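Local coordinates for protein walker-type atpase (Pyrococcus abyssi, PDB 2QEN) that binds ADP with a magnesium ion and probably works as an archaeal P-loop ATPase, though its cellular role is unknown, at residues Y31-L36 with L165-T170; N100-T105 with F117-D122. The protein carries 1 engineered substitution. One frame throughout, in Å; residues are numbered along the deposited sequence.

Contact 1 of 2, residues Y31-L36 with L165-T170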
loop_
_atom_site.group_PDB
_atom_site.type_symbol
_atom_site.label_atom_id
_atom_site.label_comp_id
_atom_site.label_asym_id
_atom_site.label_seq_id
_atom_site.Cartn_x
_atom_site.Cartn_y
_atom_site.Cartn_z
ATOM N N TYR A 31 -6.033 5.435 19.001
ATOM C CA TYR A 31 -5.427 4.106 19.089
ATOM C C TYR A 31 -3.916 4.203 18.956
ATOM O O TYR A 31 -3.425 5.023 18.189
ATOM C CB TYR A 31 -5.955 3.178 17.972
ATOM C CG TYR A 31 -7.463 3.059 17.925
ATOM C CD1 TYR A 31 -8.147 2.236 18.821
ATOM C CD2 TYR A 31 -8.205 3.798 17.005
ATOM C CE1 TYR A 31 -9.537 2.144 18.791
ATOM C CE2 TYR A 31 -9.590 3.713 16.960
ATOM C CZ TYR A 31 -10.249 2.883 17.849
ATOM O OH TYR A 31 -11.622 2.803 17.806
ATOM N N PRO A 32 -3.170 3.366 19.703
ATOM C CA PRO A 32 -1.706 3.282 19.536
ATOM C C PRO A 32 -1.287 2.714 18.160
ATOM O O PRO A 32 -0.185 3.017 17.658
ATOM C CB PRO A 32 -1.276 2.330 20.674
ATOM C CG PRO A 32 -2.421 2.360 21.665
ATOM C CD PRO A 32 -3.644 2.484 20.789
ATOM N N LEU A 33 -2.170 1.918 17.571
ATOM C CA LEU A 33 -1.915 1.219 16.326
ATOM C C LEU A 33 -3.023 1.560 15.301
ATOM O O LEU A 33 -4.215 1.470 15.614
ATOM C CB LEU A 33 -1.930 -0.291 16.595
ATOM C CG LEU A 33 -1.030 -1.306 15.877
ATOM C CD1 LEU A 33 -1.693 -2.682 15.879
ATOM C CD2 LEU A 33 -0.632 -0.918 14.491
ATOM N N THR A 34 -2.618 1.913 14.083
ATOM C CA THR A 34 -3.541 2.310 13.001
ATOM C C THR A 34 -3.195 1.516 11.746
ATOM O O THR A 34 -2.020 1.341 11.435
ATOM C CB THR A 34 -3.428 3.840 12.737
ATOM O OG1 THR A 34 -3.917 4.547 13.875
ATOM C CG2 THR A 34 -4.220 4.297 11.508
ATOM N N LEU A 35 -4.211 1.018 11.044
ATOM C CA LEU A 35 -4.010 0.372 9.747
ATOM C C LEU A 35 -4.457 1.297 8.613
ATOM O O LEU A 35 -5.570 1.830 8.640
ATOM C CB LEU A 35 -4.729 -0.993 9.661
ATOM C CG LEU A 35 -4.687 -1.917 10.891
ATOM C CD1 LEU A 35 -5.444 -3.217 10.652
ATOM C CD2 LEU A 35 -3.243 -2.199 11.331
ATOM N N LEU A 36 -3.581 1.507 7.632
ATOM C CA LEU A 36 -3.933 2.287 6.467
ATOM C C LEU A 36 -4.113 1.354 5.266
ATOM O O LEU A 36 -3.152 0.744 4.798
ATOM C CB LEU A 36 -2.896 3.374 6.203
ATOM C CG LEU A 36 -3.206 4.350 5.067
ATOM C CD1 LEU A 36 -4.242 5.347 5.533
ATOM C CD2 LEU A 36 -1.931 5.064 4.623
ATOM N N LEU A 165 4.479 6.772 21.372
ATOM C CA LEU A 165 4.871 6.150 20.138
ATOM C C LEU A 165 3.623 5.638 19.420
ATOM O O LEU A 165 2.791 4.955 20.021
ATOM C CB LEU A 165 5.858 5.024 20.432
ATOM C CG LEU A 165 6.722 4.509 19.284
ATOM C CD1 LEU A 165 7.737 5.575 18.866
ATOM C CD2 LEU A 165 7.425 3.214 19.721
ATOM N N LYS A 166 3.482 6.013 18.149
ATOM C CA LYS A 166 2.352 5.572 17.342
ATOM C C LYS A 166 2.876 4.759 16.166
ATOM O O LYS A 166 3.921 5.072 15.597
ATOM C CB LYS A 166 1.519 6.766 16.852
ATOM C CG LYS A 166 0.813 7.535 17.960
ATOM C CD LYS A 166 -0.286 6.691 18.636
ATOM C CE LYS A 166 -0.640 7.249 20.007
ATOM N NZ LYS A 166 -1.678 8.287 19.936
ATOM N N ILE A 167 2.149 3.706 15.827
ATOM C CA ILE A 167 2.557 2.794 14.767
ATOM C C ILE A 167 1.440 2.787 13.710
ATOM O O ILE A 167 0.259 2.704 14.051
ATOM C CB ILE A 167 2.858 1.374 15.315
ATOM C CG1 ILE A 167 4.116 1.379 16.195
ATOM C CG2 ILE A 167 2.997 0.333 14.168
ATOM C CD1 ILE A 167 4.403 0.034 16.823
ATOM N N ILE A 168 1.834 2.973 12.455
ATOM C CA ILE A 168 0.935 2.866 11.314
ATOM C C ILE A 168 1.427 1.690 10.484
ATOM O O ILE A 168 2.612 1.622 10.161
ATOM C CB ILE A 168 0.945 4.155 10.448
ATOM C CG1 ILE A 168 0.455 5.355 11.265
ATOM C CG2 ILE A 168 0.060 3.981 9.172
ATOM C CD1 ILE A 168 0.683 6.705 10.589
ATOM N N LEU A 169 0.521 0.766 10.164
ATOM C CA LEU A 169 0.797 -0.335 9.244
ATOM C C LEU A 169 -0.078 -0.160 8.013
ATOM O O LEU A 169 -1.298 -0.009 8.117
ATOM C CB LEU A 169 0.510 -1.699 9.902
ATOM C CG LEU A 169 1.109 -1.996 11.290
ATOM C CD1 LEU A 169 0.678 -3.385 11.726
ATOM C CD2 LEU A 169 2.619 -1.914 11.283
ATOM N N THR A 170 0.545 -0.154 6.851
ATOM C CA THR A 170 -0.202 -0.039 5.618
ATOM C C THR A 170 -0.163 -1.397 4.926
ATOM O O THR A 170 0.738 -2.214 5.178
ATOM C CB THR A 170 0.353 1.051 4.647
ATOM O OG1 THR A 170 1.294 0.455 3.747
ATOM C CG2 THR A 170 1.002 2.229 5.407
#
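Thr-34 and Ile-167 stand in the middle of a parallel strand pair, 33-36 beside 165-170, whose directions differ by 24°. Four backbone hydrogen bonds join the two segments: Ile-167 N to O of Pro-32, just ahead of the first strand (3.0 Å), Thr-34 N to Ile-167 O, Leu-169 N to Thr-34 O, and Leu-36 N to Leu-169 O (2.8 Å). Leu-169 O also receives a CA-H...O contact from Leu-35 CA at 3.2 Å.

On the face carrying Leu-33, Leu-35, Ile-167 and Leu-169 the packing is aliphatic. Leu-33 CD2 reaches both Ile-167 CG2 (3.9 Å) and Leu-169 CG (3.8 Å), while Leu-35 CD2 lies against Leu-169 CB; Phe-155 of helix 149-161 covers Ile-167 and Leu-169. On the other face Leu-36 and Thr-170 run alongside, pointing the same way, with Leu-36 CB 4.1 Å from Thr-170 CG2.

Polar ends find partners beyond the pair. Lys-166 bends at chi2 (-67°) and again at chi4, laying CD 3.6 Å from Tyr-31 O and carrying NZ to Glu-129 and Leu-28 O. With an alanine in place of this lysine, Glu-129 would probably lack this countercharge and Leu-28 O this hydrogen bond. Thr-170 OG1 bonds to Asp-135, seen to bind magnesium in this protein, and to Glu-136 N. The chemistry thus shifts from a charged start to a polar end beside the nucleotide site, with backbone bonds and aliphatic packing between.

Contact 2 of 2, residues N100-T105 with F117-D122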
loop_
_atom_site.group_PDB
_atom_site.type_symbol
_atom_site.label_atom_id
_atom_site.label_comp_id
_atom_site.label_asym_id
_atom_site.label_seq_id
_atom_site.Cartn_x
_atom_site.Cartn_y
_atom_site.Cartn_z
ATOM N N ASN A 100 19.459 13.107 21.895
ATOM C CA ASN A 100 20.226 12.292 20.964
ATOM C C ASN A 100 19.768 10.836 21.044
ATOM O O ASN A 100 19.243 10.394 22.073
ATOM C CB ASN A 100 21.725 12.375 21.265
ATOM C CG ASN A 100 22.338 13.722 20.884
ATOM O OD1 ASN A 100 22.027 14.293 19.834
ATOM N ND2 ASN A 100 23.233 14.223 21.732
ATOM N N LEU A 101 19.964 10.099 19.957
ATOM C CA LEU A 101 19.623 8.689 19.923
ATOM C C LEU A 101 20.873 7.831 20.023
ATOM O O LEU A 101 21.741 7.886 19.140
ATOM C CB LEU A 101 18.835 8.344 18.652
ATOM C CG LEU A 101 17.367 8.781 18.547
ATOM C CD1 LEU A 101 16.849 8.548 17.130
ATOM C CD2 LEU A 101 16.501 8.036 19.563
ATOM N N LYS A 102 20.952 7.048 21.101
ATOM C CA LYS A 102 22.067 6.131 21.339
ATOM C C LYS A 102 22.204 5.059 20.249
ATOM O O LYS A 102 23.318 4.755 19.811
ATOM C CB LYS A 102 21.937 5.476 22.723
ATOM C CG LYS A 102 23.040 4.468 23.062
ATOM C CD LYS A 102 23.337 4.383 24.556
ATOM C CE LYS A 102 24.544 3.481 24.804
ATOM N NZ LYS A 102 25.208 3.724 26.126
ATOM N N PHE A 103 21.077 4.507 19.794
ATOM C CA PHE A 103 21.125 3.333 18.922
ATOM C C PHE A 103 21.786 3.596 17.560
ATOM O O PHE A 103 22.171 2.666 16.862
ATOM C CB PHE A 103 19.753 2.624 18.818
ATOM C CG PHE A 103 18.806 3.233 17.813
ATOM C CD1 PHE A 103 18.827 2.825 16.477
ATOM C CD2 PHE A 103 17.883 4.196 18.204
ATOM C CE1 PHE A 103 17.947 3.382 15.533
ATOM C CE2 PHE A 103 16.996 4.758 17.274
ATOM C CZ PHE A 103 17.034 4.350 15.933
ATOM N N LEU A 104 21.945 4.868 17.216
ATOM C CA LEU A 104 22.562 5.255 15.946
ATOM C C LEU A 104 24.073 5.054 15.918
ATOM O O LEU A 104 24.648 4.882 14.842
ATOM C CB LEU A 104 22.227 6.707 15.588
ATOM C CG LEU A 104 20.764 7.054 15.317
ATOM C CD1 LEU A 104 20.682 8.506 14.874
ATOM C CD2 LEU A 104 20.158 6.136 14.263
ATOM N N THR A 105 24.700 5.079 17.097
ATOM C CA THR A 105 26.135 4.823 17.237
ATOM C C THR A 105 26.429 3.326 17.193
ATOM O O THR A 105 27.588 2.925 16.947
ATOM C CB THR A 105 26.690 5.361 18.582
ATOM O OG1 THR A 105 26.116 6.637 18.877
ATOM C CG2 THR A 105 28.204 5.507 18.521
ATOM N N PHE A 117 12.995 0.867 19.962
ATOM C CA PHE A 117 11.662 1.432 20.118
ATOM C C PHE A 117 11.489 2.262 21.387
ATOM O O PHE A 117 10.789 3.275 21.363
ATOM C CB PHE A 117 10.579 0.356 19.943
ATOM C CG PHE A 117 10.209 0.108 18.492
ATOM C CD1 PHE A 117 11.204 -0.108 17.525
ATOM C CD2 PHE A 117 8.883 0.134 18.080
ATOM C CE1 PHE A 117 10.867 -0.324 16.165
ATOM C CE2 PHE A 117 8.535 -0.078 16.715
ATOM C CZ PHE A 117 9.532 -0.298 15.770
ATOM N N ARG A 118 12.145 1.852 22.470
ATOM C CA ARG A 118 12.172 2.620 23.720
ATOM C C ARG A 118 12.819 3.999 23.550
ATOM O O ARG A 118 12.276 4.994 24.019
ATOM C CB ARG A 118 12.887 1.837 24.841
ATOM C CG ARG A 118 12.078 0.663 25.394
ATOM C CD ARG A 118 12.725 0.096 26.665
ATOM N NE ARG A 118 13.907 -0.705 26.339
ATOM C CZ ARG A 118 13.956 -2.036 26.383
ATOM N NH1 ARG A 118 12.889 -2.732 26.770
ATOM N NH2 ARG A 118 15.079 -2.671 26.055
ATOM N N GLU A 119 13.974 4.051 22.889
ATOM C CA GLU A 119 14.603 5.327 22.540
ATOM C C GLU A 119 13.717 6.246 21.672
ATOM O O GLU A 119 13.687 7.457 21.880
ATOM C CB GLU A 119 15.960 5.097 21.870
ATOM C CG GLU A 119 17.044 4.588 22.811
ATOM C CD GLU A 119 18.378 4.323 22.108
ATOM O OE1 GLU A 119 18.803 5.165 21.279
ATOM O OE2 GLU A 119 19.011 3.273 22.398
ATOM N N LEU A 120 12.990 5.667 20.719
ATOM C CA LEU A 120 12.068 6.432 19.867
ATOM C C LEU A 120 10.866 6.971 20.638
ATOM O O LEU A 120 10.387 8.063 20.342
ATOM C CB LEU A 120 11.583 5.596 18.678
ATOM C CG LEU A 120 12.620 5.234 17.618
ATOM C CD1 LEU A 120 11.966 4.364 16.537
ATOM C CD2 LEU A 120 13.259 6.485 17.019
ATOM N N ASN A 121 10.388 6.198 21.617
ATOM C CA ASN A 121 9.355 6.642 22.550
ATOM C C ASN A 121 9.841 7.788 23.465
ATOM O O ASN A 121 9.078 8.711 23.754
ATOM C CB ASN A 121 8.841 5.465 23.392
ATOM C CG ASN A 121 7.673 5.857 24.295
ATOM O OD1 ASN A 121 6.557 6.062 23.824
ATOM N ND2 ASN A 121 7.927 5.961 25.595
ATOM N N ASP A 122 11.098 7.711 23.920
ATOM C CA ASP A 122 11.755 8.803 24.682
ATOM C C ASP A 122 11.779 10.090 23.857
ATOM O O ASP A 122 11.588 11.187 24.381
ATOM C CB ASP A 122 13.206 8.436 25.039
ATOM C CG ASP A 122 13.310 7.346 26.095
ATOM O OD1 ASP A 122 12.277 6.980 26.708
ATOM O OD2 ASP A 122 14.439 6.852 26.317
#
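Glu-119 OE1 faces two successive backbone amides, those of Lys-102 and Phe-103, but bonds to just one of them. Phe-103 N donates to it at 2.8 Å through the oxygen's syn lone pair, with an N-H...O angle of 151°. Lys-102 N is almost as near, at 2.9 Å, yet its angle is too poor for a hydrogen bond. Residues 102-105 have helical backbone angles, and Thr-105 N closes the turn on Lys-102 O, so the carboxylate lies at the start of a short turn, where outward amides would be expected to favour a negative charge.

The Glu-119 chain runs extended beyond CG to get there, crossing the side chains of Leu-101 and Phe-103 obliquely. Lys-102 CB comes against the carboxylate, 3.5 Å from OE1. Phe-103 holds CG between its backbone N and carbonyl carbon (chi1 83°), which brings the ring beside the same group: Phe-103 CD2 is 3.4 Å from Glu-119 OE1, the carboxylate meets the ring's edge, and the two planes are 59° apart.

Next to this polar patch the contact turns apolar. Leu-101 CD2 packs on Glu-119 CB at 3.8 Å, and Leu-120 CD2 touches both Leu-101 CD1 and Phe-103 CE2, each at 4.1 Å. Ile-85 and Leu-111 extend this packing around Leu-101 and Phe-103, and Gln-82 NE2 binds Phe-103 O. The arrangement is that of a connecting loop packed against a helix, 113-127, which itself covers the parallel sheet of the P-loop NTPase fold.

Overall arrangement
Contact 2 is nested along the chain within the loop closed by contact 1, and the centres lie about 19 Å apart. Contact 1 is sheet core, joining two inner strands that lead toward the ADP and magnesium site; contact 2 is peripheral and away from that site, yet still mostly buried, with Lys-102 exposed at its margin. Helix 113-127 links them: Phe-117 and Leu-120 pack on Leu-165, and Phe-117 also on Ile-167, so one helix side chain, Leu-120, meets both the loop and the sheet. The chemistry changes accordingly. Regular backbone bonding dominates 31-36 with 165-170, whereas a single side-chain carboxylate and a few aliphatic and aromatic groups join 100-105 to 117-122.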